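PDB 4HVT: post-proline cleaving enzyme from Rickettsia typhi, which probably acts as a serine endopeptidase of the prolyl oligopeptidase family, cutting peptides on the carboxyl side of proline. Local coordinates for residues A[348-353]-A[366-371]; A[58-63]-A[694-699]; A[140-145]-A[161-166]; A[247-252]-A[300-305]. All blocks are in the same frame, centred on the assembly; numbering follows the deposited sequence.

Contact 1: A[348-353]-A[366-371]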
# COMPACT_ATOMS: atom_id res chain seq x y z
N ALA A 348 -15.43 -18.16 10.96
CA ALA A 348 -15.08 -17.17 11.93
C ALA A 348 -13.71 -16.49 11.81
O ALA A 348 -13.60 -15.27 11.97
CB ALA A 348 -15.19 -17.79 13.30
N ASN A 349 -12.68 -17.27 11.53
CA ASN A 349 -11.31 -16.75 11.46
C ASN A 349 -10.84 -16.48 10.02
O ASN A 349 -9.66 -16.21 9.80
CB ASN A 349 -10.36 -17.71 12.13
CG ASN A 349 -10.62 -17.83 13.61
OD1 ASN A 349 -11.17 -16.91 14.23
ND2 ASN A 349 -10.19 -18.96 14.17
N GLU A 350 -11.73 -16.58 9.05
CA GLU A 350 -11.35 -16.45 7.63
C GLU A 350 -11.62 -15.06 7.08
O GLU A 350 -12.58 -14.34 7.52
CB GLU A 350 -12.08 -17.45 6.72
CG GLU A 350 -11.67 -18.92 6.93
CD GLU A 350 -12.40 -19.77 5.91
OE1 GLU A 350 -13.56 -20.16 6.17
OE2 GLU A 350 -11.83 -20.02 4.82
N VAL A 351 -10.79 -14.68 6.11
CA VAL A 351 -11.01 -13.45 5.37
C VAL A 351 -10.54 -13.62 3.91
O VAL A 351 -9.57 -14.32 3.64
CB VAL A 351 -10.32 -12.24 6.04
CG1 VAL A 351 -8.78 -12.34 5.92
CG2 VAL A 351 -10.76 -10.94 5.39
N PHE A 352 -11.24 -12.98 2.99
CA PHE A 352 -10.79 -12.86 1.64
C PHE A 352 -9.51 -12.04 1.44
O PHE A 352 -9.32 -10.97 2.07
CB PHE A 352 -11.93 -12.24 0.81
CG PHE A 352 -11.55 -11.96 -0.63
CD1 PHE A 352 -11.58 -12.98 -1.56
CD2 PHE A 352 -11.20 -10.69 -1.05
CE1 PHE A 352 -11.28 -12.72 -2.92
CE2 PHE A 352 -10.91 -10.41 -2.37
CZ PHE A 352 -10.89 -11.44 -3.32
N ASN A 353 -8.59 -12.50 0.59
CA ASN A 353 -7.44 -11.73 0.24
C ASN A 353 -7.51 -11.19 -1.20
O ASN A 353 -7.67 -9.97 -1.42
CB ASN A 353 -6.14 -12.49 0.54
CG ASN A 353 -4.89 -11.65 0.37
OD1 ASN A 353 -4.93 -10.41 0.31
ND2 ASN A 353 -3.75 -12.33 0.27
N THR A 366 -7.01 -16.55 0.35
CA THR A 366 -7.63 -16.12 1.61
C THR A 366 -6.63 -16.20 2.77
O THR A 366 -5.50 -16.62 2.59
CB THR A 366 -8.86 -16.99 1.98
OG1 THR A 366 -8.49 -18.39 2.18
CG2 THR A 366 -9.91 -16.94 0.85
N TYR A 367 -7.05 -15.77 3.97
CA TYR A 367 -6.37 -16.10 5.22
C TYR A 367 -7.34 -16.81 6.15
O TYR A 367 -8.54 -16.53 6.18
CB TYR A 367 -5.85 -14.87 5.94
CG TYR A 367 -4.78 -14.08 5.21
CD1 TYR A 367 -3.42 -14.47 5.27
CD2 TYR A 367 -5.10 -12.98 4.42
CE1 TYR A 367 -2.47 -13.75 4.60
CE2 TYR A 367 -4.12 -12.28 3.75
CZ TYR A 367 -2.81 -12.67 3.85
OH TYR A 367 -1.83 -11.95 3.16
N ASP A 368 -6.80 -17.76 6.88
CA ASP A 368 -7.48 -18.39 8.00
C ASP A 368 -6.60 -18.14 9.23
O ASP A 368 -5.48 -18.66 9.30
CB ASP A 368 -7.58 -19.89 7.73
CG ASP A 368 -8.25 -20.65 8.84
OD1 ASP A 368 -8.69 -20.00 9.81
OD2 ASP A 368 -8.39 -21.92 8.74
N ASN A 369 -7.06 -17.30 10.16
CA ASN A 369 -6.25 -16.88 11.28
C ASN A 369 -4.91 -16.31 10.82
O ASN A 369 -3.86 -16.53 11.40
CB ASN A 369 -6.11 -18.03 12.29
CG ASN A 369 -5.89 -17.52 13.69
OD1 ASN A 369 -6.23 -16.38 14.02
ND2 ASN A 369 -5.33 -18.37 14.54
N VAL A 370 -4.98 -15.46 9.79
CA VAL A 370 -3.82 -14.71 9.25
C VAL A 370 -2.73 -15.63 8.74
O VAL A 370 -1.57 -15.27 8.72
CB VAL A 370 -3.25 -13.67 10.27
CG1 VAL A 370 -2.61 -12.52 9.52
CG2 VAL A 370 -4.33 -13.15 11.18
N VAL A 371 -3.14 -16.82 8.28
CA VAL A 371 -2.29 -17.75 7.55
C VAL A 371 -2.88 -17.93 6.12
O VAL A 371 -4.06 -18.23 5.95
CB VAL A 371 -2.25 -19.14 8.21
CG1 VAL A 371 -1.30 -20.03 7.43
CG2 VAL A 371 -1.81 -19.02 9.66
O HOH W 1 -7.56 -14.31 9.00
O HOH W 2 -8.67 -20.89 12.41
O HOH W 3 -9.09 -19.78 4.50
O HOH W 4 -3.66 -15.23 0.87
O HOH W 5 -2.46 -9.58 2.24

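Contact 2: A[58-63]-A[694-699]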
# COMPACT_ATOMS: atom_id res chain seq x y z
N GLN A 58 27.76 1.06 12.01
CA GLN A 58 27.42 -0.36 11.84
C GLN A 58 26.05 -0.54 11.13
O GLN A 58 25.92 -1.30 10.16
CB GLN A 58 27.39 -1.05 13.20
CG GLN A 58 27.24 -2.56 13.15
CD GLN A 58 28.22 -3.29 12.23
OE1 GLN A 58 29.39 -2.91 12.08
NE2 GLN A 58 27.75 -4.38 11.65
N ILE A 59 25.05 0.14 11.66
CA ILE A 59 23.71 0.24 11.01
C ILE A 59 23.84 0.67 9.53
O ILE A 59 23.33 0.01 8.66
CB ILE A 59 22.78 1.22 11.75
CG1 ILE A 59 22.44 0.77 13.19
CG2 ILE A 59 21.48 1.44 10.99
CD1 ILE A 59 21.58 -0.48 13.30
N LYS A 60 24.55 1.76 9.23
CA LYS A 60 24.78 2.12 7.82
C LYS A 60 25.37 0.96 7.00
O LYS A 60 24.91 0.63 5.91
CB LYS A 60 25.67 3.34 7.72
CG LYS A 60 26.23 3.66 6.35
CD LYS A 60 27.01 4.97 6.45
CE LYS A 60 27.00 5.76 5.16
NZ LYS A 60 28.25 5.46 4.43
N LYS A 61 26.41 0.32 7.51
CA LYS A 61 26.97 -0.81 6.78
C LYS A 61 25.94 -1.90 6.47
O LYS A 61 25.85 -2.39 5.32
CB LYS A 61 28.18 -1.41 7.55
CG LYS A 61 28.82 -2.61 6.88
CD LYS A 61 29.75 -3.35 7.84
CE LYS A 61 30.90 -4.05 7.14
NZ LYS A 61 32.03 -4.35 8.05
N GLU A 62 25.16 -2.26 7.48
CA GLU A 62 24.23 -3.36 7.37
C GLU A 62 23.13 -3.02 6.37
O GLU A 62 22.77 -3.86 5.57
CB GLU A 62 23.62 -3.71 8.71
CG GLU A 62 24.65 -4.15 9.71
CD GLU A 62 24.40 -5.54 10.22
OE1 GLU A 62 24.27 -6.45 9.35
OE2 GLU A 62 24.35 -5.70 11.46
N ILE A 63 22.64 -1.78 6.41
CA ILE A 63 21.55 -1.39 5.51
C ILE A 63 22.00 -1.27 4.07
O ILE A 63 21.33 -1.73 3.15
CB ILE A 63 20.98 -0.02 5.93
CG1 ILE A 63 20.51 -0.05 7.38
CG2 ILE A 63 19.95 0.43 4.92
CD1 ILE A 63 19.09 -0.43 7.63
N TYR A 694 17.00 6.92 4.81
CA TYR A 694 15.88 6.94 5.74
C TYR A 694 15.94 5.78 6.75
O TYR A 694 15.84 5.98 7.97
CB TYR A 694 14.59 6.87 4.92
CG TYR A 694 13.34 6.93 5.71
CD1 TYR A 694 12.78 5.80 6.27
CD2 TYR A 694 12.70 8.16 5.93
CE1 TYR A 694 11.62 5.87 7.01
CE2 TYR A 694 11.50 8.23 6.61
CZ TYR A 694 10.99 7.12 7.20
OH TYR A 694 9.84 7.14 7.88
N PHE A 695 16.17 4.56 6.26
CA PHE A 695 16.25 3.40 7.15
C PHE A 695 17.52 3.32 8.00
O PHE A 695 17.48 2.81 9.11
CB PHE A 695 16.00 2.11 6.39
CG PHE A 695 14.55 1.96 6.04
CD1 PHE A 695 13.59 1.88 7.07
CD2 PHE A 695 14.14 2.09 4.74
CE1 PHE A 695 12.25 1.77 6.79
CE2 PHE A 695 12.79 1.96 4.44
CZ PHE A 695 11.85 1.83 5.47
N ILE A 696 18.61 3.87 7.52
CA ILE A 696 19.79 4.03 8.37
C ILE A 696 19.49 4.97 9.54
O ILE A 696 19.89 4.71 10.67
CB ILE A 696 21.01 4.56 7.57
CG1 ILE A 696 21.50 3.53 6.54
CG2 ILE A 696 22.14 4.99 8.48
CD1 ILE A 696 22.21 4.22 5.38
N ASN A 697 18.82 6.08 9.25
CA ASN A 697 18.46 7.03 10.30
C ASN A 697 17.49 6.40 11.30
O ASN A 697 17.70 6.48 12.54
CB ASN A 697 17.86 8.25 9.69
CG ASN A 697 18.90 9.14 9.05
OD1 ASN A 697 20.08 9.14 9.45
ND2 ASN A 697 18.47 9.96 8.05
N LEU A 698 16.49 5.71 10.77
CA LEU A 698 15.48 5.09 11.61
C LEU A 698 16.04 4.00 12.52
O LEU A 698 15.71 3.95 13.72
CB LEU A 698 14.33 4.55 10.73
CG LEU A 698 13.12 4.09 11.55
CD1 LEU A 698 11.80 4.52 10.97
CD2 LEU A 698 13.24 2.59 11.71
N TYR A 699 16.84 3.12 11.94
CA TYR A 699 17.41 1.98 12.70
C TYR A 699 18.54 2.43 13.63
O TYR A 699 18.69 1.85 14.69
CB TYR A 699 17.77 0.78 11.81
CG TYR A 699 16.54 -0.02 11.52
CD1 TYR A 699 16.00 -0.87 12.49
CD2 TYR A 699 15.93 0.06 10.31
CE1 TYR A 699 14.85 -1.58 12.23
CE2 TYR A 699 14.78 -0.64 10.05
CZ TYR A 699 14.25 -1.46 11.00
OH TYR A 699 13.10 -2.16 10.73

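Contact 3: A[140-145]-A[161-166]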
# COMPACT_ATOMS: atom_id res chain seq x y z
N ASN A 140 -2.05 -3.90 -30.00
CA ASN A 140 -0.67 -3.84 -30.41
C ASN A 140 0.24 -3.95 -29.19
O ASN A 140 0.61 -2.94 -28.60
CB ASN A 140 -0.33 -2.56 -31.16
CG ASN A 140 1.13 -2.54 -31.61
OD1 ASN A 140 1.89 -3.46 -31.30
ND2 ASN A 140 1.53 -1.45 -32.22
N PRO A 141 0.64 -5.19 -28.84
CA PRO A 141 1.34 -5.40 -27.56
C PRO A 141 2.75 -4.87 -27.51
O PRO A 141 3.36 -4.97 -26.47
CB PRO A 141 1.33 -6.93 -27.39
CG PRO A 141 1.09 -7.46 -28.74
CD PRO A 141 0.24 -6.46 -29.45
N ASN A 142 3.26 -4.33 -28.60
CA ASN A 142 4.50 -3.56 -28.53
C ASN A 142 4.32 -2.19 -27.83
O ASN A 142 5.29 -1.56 -27.46
CB ASN A 142 5.09 -3.33 -29.90
CG ASN A 142 5.73 -4.58 -30.48
OD1 ASN A 142 6.14 -5.49 -29.76
ND2 ASN A 142 5.80 -4.62 -31.80
N ARG A 143 3.09 -1.74 -27.69
CA ARG A 143 2.88 -0.39 -27.15
C ARG A 143 2.54 -0.49 -25.68
O ARG A 143 1.69 -1.28 -25.28
CB ARG A 143 1.77 0.38 -27.93
CG ARG A 143 2.15 0.86 -29.32
CD ARG A 143 3.29 1.86 -29.29
NE ARG A 143 3.78 2.15 -30.63
CZ ARG A 143 3.30 3.08 -31.46
NH1 ARG A 143 2.30 3.85 -31.12
NH2 ARG A 143 3.84 3.20 -32.66
N TYR A 144 3.20 0.35 -24.87
CA TYR A 144 2.98 0.47 -23.44
C TYR A 144 2.73 1.91 -23.09
O TYR A 144 3.28 2.79 -23.73
CB TYR A 144 4.21 -0.01 -22.64
CG TYR A 144 4.43 -1.49 -22.63
CD1 TYR A 144 5.03 -2.12 -23.72
CD2 TYR A 144 4.04 -2.27 -21.55
CE1 TYR A 144 5.26 -3.49 -23.71
CE2 TYR A 144 4.28 -3.64 -21.53
CZ TYR A 144 4.88 -4.24 -22.61
OH TYR A 144 5.06 -5.61 -22.57
N LEU A 145 1.88 2.18 -22.11
CA LEU A 145 1.81 3.50 -21.49
C LEU A 145 2.60 3.39 -20.20
O LEU A 145 2.27 2.58 -19.35
CB LEU A 145 0.35 3.88 -21.20
CG LEU A 145 -0.44 3.96 -22.49
CD1 LEU A 145 -1.94 3.88 -22.17
CD2 LEU A 145 -0.12 5.18 -23.34
N TRP A 161 5.26 4.25 -25.13
CA TRP A 161 6.57 3.68 -25.34
C TRP A 161 6.44 2.44 -26.21
O TRP A 161 5.45 1.74 -26.15
CB TRP A 161 7.19 3.35 -23.97
CG TRP A 161 8.59 2.77 -24.02
CD1 TRP A 161 9.76 3.46 -23.90
CD2 TRP A 161 8.93 1.39 -24.03
NE1 TRP A 161 10.82 2.59 -23.92
CE2 TRP A 161 10.35 1.31 -23.98
CE3 TRP A 161 8.20 0.22 -24.09
CZ2 TRP A 161 11.04 0.09 -24.00
CZ3 TRP A 161 8.88 -1.02 -24.14
CH2 TRP A 161 10.29 -1.06 -24.06
N ASP A 162 7.42 2.21 -27.08
CA ASP A 162 7.35 1.11 -28.03
C ASP A 162 8.50 0.06 -27.86
O ASP A 162 9.68 0.40 -27.90
CB ASP A 162 7.36 1.62 -29.44
CG ASP A 162 7.05 0.52 -30.45
OD1 ASP A 162 8.01 -0.19 -30.82
OD2 ASP A 162 5.87 0.35 -30.88
N LEU A 163 8.11 -1.18 -27.71
CA LEU A 163 9.06 -2.30 -27.41
C LEU A 163 9.99 -2.64 -28.57
O LEU A 163 11.17 -2.99 -28.33
CB LEU A 163 8.27 -3.55 -26.99
CG LEU A 163 9.04 -4.83 -26.65
CD1 LEU A 163 9.96 -4.55 -25.48
CD2 LEU A 163 8.04 -5.93 -26.31
N GLU A 164 9.49 -2.53 -29.80
CA GLU A 164 10.33 -2.79 -30.98
C GLU A 164 11.43 -1.73 -31.08
O GLU A 164 12.59 -2.06 -31.29
CB GLU A 164 9.49 -2.85 -32.25
CG GLU A 164 10.24 -3.19 -33.53
CD GLU A 164 9.29 -3.26 -34.71
OE1 GLU A 164 8.46 -4.20 -34.78
OE2 GLU A 164 9.36 -2.35 -35.57
N LYS A 165 11.05 -0.46 -30.90
CA LYS A 165 11.99 0.65 -30.89
C LYS A 165 12.82 0.79 -29.59
O LYS A 165 13.86 1.46 -29.59
CB LYS A 165 11.21 1.96 -31.13
N LYS A 166 12.34 0.17 -28.50
CA LYS A 166 12.89 0.38 -27.13
C LYS A 166 13.05 1.86 -26.81
O LYS A 166 14.07 2.33 -26.29
CB LYS A 166 14.20 -0.39 -26.94
CG LYS A 166 13.95 -1.85 -26.59
CD LYS A 166 15.15 -2.73 -26.91
CE LYS A 166 16.29 -2.54 -25.94
NZ LYS A 166 17.31 -3.64 -26.15
O HOH W 6 4.53 -1.29 -32.70
O HOH W 7 6.32 2.20 -33.67

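Contact 4: A[247-252]-A[300-305]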
# COMPACT_ATOMS: atom_id res chain seq x y z
N LYS A 247 -10.39 -1.81 -17.13
CA LYS A 247 -11.14 -2.86 -17.86
C LYS A 247 -12.03 -3.68 -16.95
O LYS A 247 -11.63 -4.02 -15.80
CB LYS A 247 -10.18 -3.79 -18.55
CG LYS A 247 -9.38 -3.19 -19.69
CD LYS A 247 -10.26 -3.08 -20.95
CE LYS A 247 -9.74 -2.12 -22.02
NZ LYS A 247 -8.30 -2.43 -22.34
N LEU A 248 -13.24 -3.98 -17.42
CA LEU A 248 -14.14 -4.86 -16.68
C LEU A 248 -13.70 -6.34 -16.68
O LEU A 248 -13.71 -7.03 -15.65
CB LEU A 248 -15.56 -4.73 -17.22
CG LEU A 248 -16.67 -5.55 -16.58
CD1 LEU A 248 -16.85 -5.13 -15.12
CD2 LEU A 248 -18.00 -5.37 -17.30
N LEU A 249 -13.32 -6.78 -17.86
CA LEU A 249 -12.87 -8.18 -18.14
C LEU A 249 -11.45 -8.19 -18.64
O LEU A 249 -10.84 -7.17 -18.85
CB LEU A 249 -13.75 -8.87 -19.17
CG LEU A 249 -15.26 -8.76 -18.92
CD1 LEU A 249 -16.07 -9.38 -20.01
CD2 LEU A 249 -15.60 -9.43 -17.58
N SER A 250 -10.88 -9.40 -18.80
CA SER A 250 -9.62 -9.53 -19.51
C SER A 250 -9.78 -9.00 -20.95
O SER A 250 -10.78 -9.25 -21.53
CB SER A 250 -9.28 -11.03 -19.62
OG SER A 250 -8.16 -11.22 -20.48
N ASP A 251 -8.79 -8.30 -21.50
CA ASP A 251 -8.78 -7.88 -22.89
C ASP A 251 -9.01 -9.10 -23.81
O ASP A 251 -9.47 -8.96 -24.91
CB ASP A 251 -7.47 -7.25 -23.29
CG ASP A 251 -7.33 -5.80 -22.85
OD1 ASP A 251 -8.30 -5.05 -23.01
OD2 ASP A 251 -6.24 -5.40 -22.40
N THR A 252 -8.61 -10.31 -23.36
CA THR A 252 -8.79 -11.46 -24.24
C THR A 252 -10.26 -11.84 -24.41
O THR A 252 -10.60 -12.62 -25.33
CB THR A 252 -8.06 -12.75 -23.77
OG1 THR A 252 -8.57 -13.13 -22.49
CG2 THR A 252 -6.57 -12.52 -23.67
N GLU A 300 -16.46 -14.32 -19.08
CA GLU A 300 -17.47 -13.24 -18.99
C GLU A 300 -18.05 -13.06 -17.57
O GLU A 300 -19.01 -12.33 -17.40
CB GLU A 300 -18.60 -13.55 -20.00
CG GLU A 300 -18.11 -13.41 -21.43
CD GLU A 300 -19.17 -13.60 -22.49
OE1 GLU A 300 -20.37 -13.62 -22.14
OE2 GLU A 300 -18.79 -13.77 -23.70
N TYR A 301 -17.42 -13.64 -16.55
CA TYR A 301 -17.90 -13.57 -15.17
C TYR A 301 -17.04 -12.60 -14.34
O TYR A 301 -15.83 -12.54 -14.60
CB TYR A 301 -17.89 -14.96 -14.53
CG TYR A 301 -18.95 -15.84 -15.15
CD1 TYR A 301 -18.76 -16.39 -16.40
CD2 TYR A 301 -20.17 -16.01 -14.53
CE1 TYR A 301 -19.74 -17.13 -17.02
CE2 TYR A 301 -21.15 -16.76 -15.13
CZ TYR A 301 -20.94 -17.29 -16.39
OH TYR A 301 -21.92 -18.00 -17.03
N VAL A 302 -17.61 -11.94 -13.35
CA VAL A 302 -16.96 -10.98 -12.50
C VAL A 302 -17.15 -11.37 -11.05
O VAL A 302 -18.14 -11.99 -10.72
CB VAL A 302 -17.47 -9.53 -12.75
CG1 VAL A 302 -16.97 -8.99 -14.08
CG2 VAL A 302 -18.96 -9.51 -12.72
N PHE A 303 -16.13 -11.10 -10.25
CA PHE A 303 -16.10 -11.46 -8.83
C PHE A 303 -16.20 -10.23 -7.98
O PHE A 303 -15.43 -9.29 -8.18
CB PHE A 303 -14.79 -12.15 -8.48
CG PHE A 303 -14.51 -13.38 -9.32
CD1 PHE A 303 -15.27 -14.48 -9.15
CD2 PHE A 303 -13.54 -13.39 -10.32
CE1 PHE A 303 -15.10 -15.61 -9.90
CE2 PHE A 303 -13.37 -14.51 -11.10
CZ PHE A 303 -14.19 -15.60 -10.92
N TRP A 304 -17.07 -10.25 -6.96
CA TRP A 304 -17.35 -9.11 -6.14
C TRP A 304 -17.28 -9.52 -4.67
O TRP A 304 -17.81 -10.56 -4.24
CB TRP A 304 -18.72 -8.53 -6.45
CG TRP A 304 -18.78 -7.82 -7.76
CD1 TRP A 304 -18.73 -8.39 -8.99
CD2 TRP A 304 -18.87 -6.39 -7.99
NE1 TRP A 304 -18.74 -7.41 -9.99
CE2 TRP A 304 -18.85 -6.18 -9.39
CE3 TRP A 304 -18.95 -5.25 -7.13
CZ2 TRP A 304 -18.94 -4.90 -9.96
CZ3 TRP A 304 -19.03 -4.00 -7.70
CH2 TRP A 304 -19.06 -3.83 -9.11
N LEU A 305 -16.57 -8.70 -3.91
CA LEU A 305 -16.45 -8.83 -2.47
C LEU A 305 -17.51 -7.99 -1.78
O LEU A 305 -17.71 -6.84 -2.16
CB LEU A 305 -15.07 -8.35 -2.00
CG LEU A 305 -14.76 -8.32 -0.50
CD1 LEU A 305 -14.80 -9.75 0.03
CD2 LEU A 305 -13.43 -7.65 -0.24

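Contact 1: A[348-353]-A[366-371]
Val351 and Tyr367 pair through their backbones, N to O in both directions. Val351 N reaches Tyr367 O at 2.9 Å, and Tyr367 N returns a bond to Val351 O. A third backbone bond runs from Asn369 N to Asn349 O; it is 2.8 Å long and nearly straight, at 174°. Between these bonds Glu350 CA makes a CA-H...O contact with Tyr367 O. The segments belong to an antiparallel beta hairpin, strands 350-357 and 362-368, in the N-terminal beta-propeller domain.

The apolar contact lies on the face that carries Val351 and Tyr367. The two side chains run side by side, with Val351 CG1 3.9 Å from Tyr367 CB and near the plane of the ring at its edge. Ile491, in a loop outside the propeller strands, touches both. Asn353 has its CG anti to the backbone N (chi1 -172°), which brings the amide against the ring; Asn353 CG lies 3.5 Å from Tyr367 CE2, with the amide and ring planes 34° apart.

Water joins the polar groups. One molecule bridges Glu350 OE2 and Thr366 OG1, while Glu350 OE1 bonds to Thr347. Another links Asn349 ND2 to Asp368 OD1. A third sits between Asn353 OD1 and Tyr367 OH, 2.6 Å from Tyr367 OH.

Contact 2: A[58-63]-A[694-699]
Ile696 pushes its side chain against Lys60 and Ile63 on the facing helix. This is helix-to-helix packing. The two helices run in roughly opposed directions, their segment axes 9.0 Å apart and inclined at 139°. Helix 688-706 is the last helix of the alpha/beta-hydrolase domain. Helix 56-67, which comes before the propeller strands in the chain, packs onto it.

The bump of Ile696 fits between residues one turn apart. Its CG1 lies 3.6 Å from Ile63 CB and 3.8 Å from Lys60 CA, so it meets the backbone as well as a side chain. Ile696 CG2 rests against Lys60 CB. The Lys60 chain then leads away from the contact.

Two isoleucines fill hollows in return. Ile59 has CG2 anti to its backbone N, and this branch points into the facing helix. Ile63 CD1 reaches over the backbone of Phe695 to the ring of Tyr699. No hydrogen bond crosses between the segments.

Val503 of helix 498-505 touches both Ile59 and Ile63, and Ile499 touches Tyr699. A third helix thus borders the same apolar patch. In the dip that receives Ile59, its CG2 stands 3.7 Å from Ile696 O and 3.9 Å from Tyr699 CB.

Contact 3: A[140-145]-A[161-166]
The side chains of Tyr144 and Trp161 run side by side; their rings are oblique, with planes 68° apart. Tyr144 CD1 meets the edge of the indole in its plane, 4.0 Å from Trp161 CE3. Leu163 CB approaches the Tyr144 ring at its edge.

The guanidinium of Arg143 is also met at its edge. Asp162 OD2 lies in its plane and accepts from Arg143 NE at 2.8 Å, using the anti lone pair. The carboxylate is turned 74° from the guanidinium. A turn at chi2 (-63°) bends the arginine chain so that NE faces Asp162 OD2 in this salt bridge. Arg143 NH1 forms another with Glu160. One water joins Asp162 OD2 to Asn140 ND2. Asp162 OD1 accepts from Lys165 N at 3.1 Å in an Asx motif, which ties the carboxylate to the turn that follows.

The backbones form an antiparallel ladder. Tyr144 N bonds to Trp161 O and Trp161 N to Tyr144 O, the latter at 2.8 Å. Leu163 N bonds at 2.9 Å to Asn142 O, a carbonyl within the type I turn Asn140 to Arg143.

The hairpin of strands 143-150 and 155-162 belongs to one sheet of the beta-propeller. Strand 129-136 pairs with the other edge of strand 143-150. On the aromatic face Trp97 meets both rings edge-to-face, and Leu115 of strand 113-117 touches Trp161 and Leu163. On the other face Trp192 of strand 190-192 touches Arg143.

Contact 4: A[247-252]-A[300-305]
Leu249 CG stands anti to its carbonyl carbon (chi1 -49°), and the extended chi2 sends CD1 and CD2 across to strand 301-305. Leu248 takes the other course, with CG anti to its backbone N (chi1 -179°), and brings CD1 to the same target. That target is Val302 CG1.

The valine methyl is therefore shared by two leucines. Leu249 CD2 lies 3.8 Å from Val302 CG1, and Leu248 CD1 lies 4.0 Å from it. Each leucine side chain crosses the valine at about a right angle. The touching atoms are all methyls. Leu249 also reaches the backbone, with CD1 4.2 Å from Glu300 CA and CD2 4.3 Å from Tyr301 O. No hydrogen bond joins the segments, and the contact is buried and apolar.

Polar bonds also form within 247-252. Lys247 NZ makes a salt bridge with Asp251 OD1 at 2.7 Å and also bonds to Trp192 O. Ser250 OG and Thr252 OG1 share a hydrogen bond.

The contact sets the loop after strand 242-247 of one propeller sheet against strand 301-305 of another. Residues 248-252 lie in the loop between strands 242-247 and 257-263; Phe259 touches Leu248 and Leu257 touches Leu249. Strand 301-305 lies between strands 293-298 and 322-326; Leu325 of the latter touches Val302.

Contacts 1, 3 and 4 belong to the beta-propeller domain. Contacts 1 and 3 are hairpin pairings within a sheet, each between strands that follow one another in the chain, while contact 4 packs a loop of one propeller sheet on a strand of another. Contacts 1 and 4 touch: Phe352 CD2 lies 3.9 Å from Leu305 CD2. Contacts 3 and 4 come within about 9 Å at their nearest atoms. Contact 2 differs, since it brings an early helix onto the last one; its centre lies about 44 Å from that of contact 4, on the opposite side of the chain's centre. Ser566, Asp649 and His682 probably form the catalytic triad, and none of them belongs to these four contacts.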